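Local coordinates for protein putative methylase (Clostridium difficile, PDB 3LDU) that binds GTP and is probably an RNA-binding methyltransferase that modifies guanines of ribosomal RNA, at residues R168-K173 and L210-M215. Residues are numbered along the deposited sequence; the frame is centred on the assembly and turned at random.
Sequences RGYREK and LIEAAM
R168 and Y170 reach from a loop to one carboxylate, that of E212 on helix 208-217. R168 grips it side-on with two nitrogens, forming a bidentate salt bridge: NE donates to E212 OE2 at 2.9 Å, and NH1 to E212 OE1, also at 2.9 Å. Both oxygens lie close to the guanidinium plane and both N-H bonds are nearly straight, but the carboxylate is turned 39° against that plane, and NH1 meets OE1 from above the carboxylate. The R168 chain bends at chi2 (75°), and its NE edge faces the E212 carboxylate.

The Y170 hydroxyl donates to the same E212 OE2 at 2.7 Å. It takes the anti lone pair, while R168 NE arrives on the syn side, tilted out of the carboxylate plane. Two donors thus hold OE2 and a third holds OE1, which fixes the carboxylate's rotation and would probably favour its ionised form.

Apolar contacts flank this polar cluster. I211 CG2 sits over one face of the Y170 ring, 3.7 Å from its centroid and 17° off the normal, a CH-pi contact offset toward the rim; I211 CD1 lies near Y170 CD2 and CE2. Selenomethionine M215 adds an oblique Met-aromatic contact, its SE 4.3 Å from Y170 CE1. The nearest atoms of the Y170 side chain and the bound GTP are about 8 Å apart.

R168 is also tied to the backbone carbonyls of R57, through NH1, and L165, through NH2. The loop leads from strand 153-159 of the N-terminal mixed sheet into helix 181-189, whose E181 touches R168, Y170 and E212. The contact joins this interdomain connection to the Rossmann-like methyltransferase core, where I211 packs onward against helix 267-280 and strand 286-290.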
loop_
_atom_site.group_PDB
_atom_site.type_symbol
_atom_site.label_atom_id
_atom_site.label_comp_id
_atom_site.label_asym_id
_atom_site.label_seq_id
_atom_site.Cartn_x
_atom_site.Cartn_y
_atom_site.Cartn_z
ATOM N N ARG A 168 1.393 -3.221 8.462
ATOM C CA ARG A 168 1.136 -2.209 9.490
ATOM C C ARG A 168 1.570 -2.728 10.855
ATOM O O ARG A 168 1.901 -1.952 11.750
ATOM C CB ARG A 168 -0.349 -1.814 9.559
ATOM C CG ARG A 168 -0.818 -0.708 8.607
ATOM C CD ARG A 168 -0.922 -1.256 7.235
ATOM N NE ARG A 168 -1.911 -0.605 6.370
ATOM C CZ ARG A 168 -1.599 0.146 5.318
ATOM N NH1 ARG A 168 -2.562 0.644 4.548
ATOM N NH2 ARG A 168 -0.320 0.396 5.031
ATOM N N GLY A 169 1.563 -4.047 11.005
ATOM C CA GLY A 169 1.897 -4.671 12.274
ATOM C C GLY A 169 0.769 -5.507 12.850
ATOM O O GLY A 169 0.958 -6.206 13.837
ATOM N N TYR A 170 -0.410 -5.445 12.240
ATOM C CA TYR A 170 -1.558 -6.157 12.791
ATOM C C TYR A 170 -1.860 -7.485 12.110
ATOM O O TYR A 170 -2.684 -8.254 12.610
ATOM C CB TYR A 170 -2.810 -5.276 12.782
ATOM C CG TYR A 170 -3.380 -4.958 11.408
ATOM C CD1 TYR A 170 -3.277 -3.675 10.866
ATOM C CD2 TYR A 170 -4.041 -5.931 10.665
ATOM C CE1 TYR A 170 -3.820 -3.376 9.611
ATOM C CE2 TYR A 170 -4.588 -5.644 9.412
ATOM C CZ TYR A 170 -4.472 -4.367 8.891
ATOM O OH TYR A 170 -5.025 -4.086 7.657
ATOM N N ARG A 171 -1.211 -7.758 10.980
ATOM C CA ARG A 171 -1.501 -8.983 10.238
ATOM C C ARG A 171 -0.817 -10.180 10.873
ATOM O O ARG A 171 0.409 -10.304 10.844
ATOM C CB ARG A 171 -1.124 -8.872 8.755
ATOM C CG ARG A 171 -1.537 -10.099 7.927
ATOM C CD ARG A 171 -2.921 -9.954 7.263
ATOM N NE ARG A 171 -2.858 -9.159 6.036
ATOM C CZ ARG A 171 -2.131 -9.480 4.964
ATOM N NH1 ARG A 171 -2.137 -8.693 3.895
ATOM N NH2 ARG A 171 -1.387 -10.583 4.958
ATOM N N GLU A 172 -1.630 -11.057 11.450
ATOM C CA GLU A 172 -1.141 -12.238 12.135
ATOM C C GLU A 172 -1.965 -13.447 11.687
ATOM O O GLU A 172 -1.980 -14.484 12.353
ATOM C CB GLU A 172 -1.246 -12.043 13.653
ATOM C CG GLU A 172 -1.368 -10.581 14.107
ATOM C CD GLU A 172 -0.030 -9.840 14.192
ATOM O OE1 GLU A 172 0.835 -10.239 15.004
ATOM O OE2 GLU A 172 0.148 -8.839 13.462
ATOM N N LYS A 173 -2.644 -13.300 10.550
ATOM C CA LYS A 173 -3.546 -14.329 10.028
ATOM C C LYS A 173 -2.985 -15.747 10.155
ATOM O O LYS A 173 -2.008 -16.106 9.495
ATOM C CB LYS A 173 -3.918 -14.023 8.580
ATOM N N LEU A 210 -12.067 -4.206 6.747
ATOM C CA LEU A 210 -12.704 -3.468 7.836
ATOM C C LEU A 210 -11.705 -2.785 8.768
ATOM O O LEU A 210 -11.939 -1.669 9.216
ATOM C CB LEU A 210 -13.615 -4.376 8.648
ATOM C CG LEU A 210 -14.791 -4.892 7.830
ATOM C CD1 LEU A 210 -15.569 -5.949 8.628
ATOM C CD2 LEU A 210 -15.653 -3.716 7.450
ATOM N N ILE A 211 -10.611 -3.466 9.078
ATOM C CA ILE A 211 -9.544 -2.817 9.850
ATOM C C ILE A 211 -9.036 -1.557 9.135
ATOM O O ILE A 211 -8.912 -0.490 9.747
ATOM C CB ILE A 211 -8.412 -3.817 10.187
ATOM C CG1 ILE A 211 -8.957 -4.897 11.120
ATOM C CG2 ILE A 211 -7.213 -3.103 10.835
ATOM C CD1 ILE A 211 -8.081 -6.141 11.244
ATOM N N GLU A 212 -8.762 -1.657 7.836
ATOM C CA GLU A 212 -8.347 -0.469 7.098
ATOM C C GLU A 212 -9.400 0.629 7.109
ATOM O O GLU A 212 -9.064 1.816 7.256
ATOM C CB GLU A 212 -7.905 -0.803 5.672
ATOM C CG GLU A 212 -6.692 -1.697 5.632
ATOM C CD GLU A 212 -5.407 -0.958 6.036
ATOM O OE1 GLU A 212 -5.220 0.206 5.626
ATOM O OE2 GLU A 212 -4.594 -1.553 6.754
ATOM N N ALA A 213 -10.673 0.245 6.970
ATOM C CA ALA A 213 -11.726 1.241 6.994
ATOM C C ALA A 213 -11.845 1.901 8.367
ATOM O O ALA A 213 -12.031 3.114 8.452
ATOM C CB ALA A 213 -13.071 0.637 6.553
ATOM N N ALA A 214 -11.765 1.106 9.435
ATOM C CA ALA A 214 -11.830 1.659 10.784
ATOM C C ALA A 214 -10.682 2.657 10.986
ATOM O O ALA A 214 -10.890 3.734 11.541
ATOM C CB ALA A 214 -11.757 0.546 11.840
HETATM N N MSE A 215 -9.472 2.309 10.548
HETATM C CA MSE A 215 -8.337 3.228 10.757
HETATM C C MSE A 215 -8.500 4.540 9.986
HETATM O O MSE A 215 -8.197 5.617 10.496
HETATM C CB MSE A 215 -7.006 2.548 10.442
HETATM C CG MSE A 215 -6.714 1.381 11.376
HETATM SE SE MSE A 215 -5.042 0.569 10.737
HETATM C CE MSE A 215 -3.885 2.072 11.066
#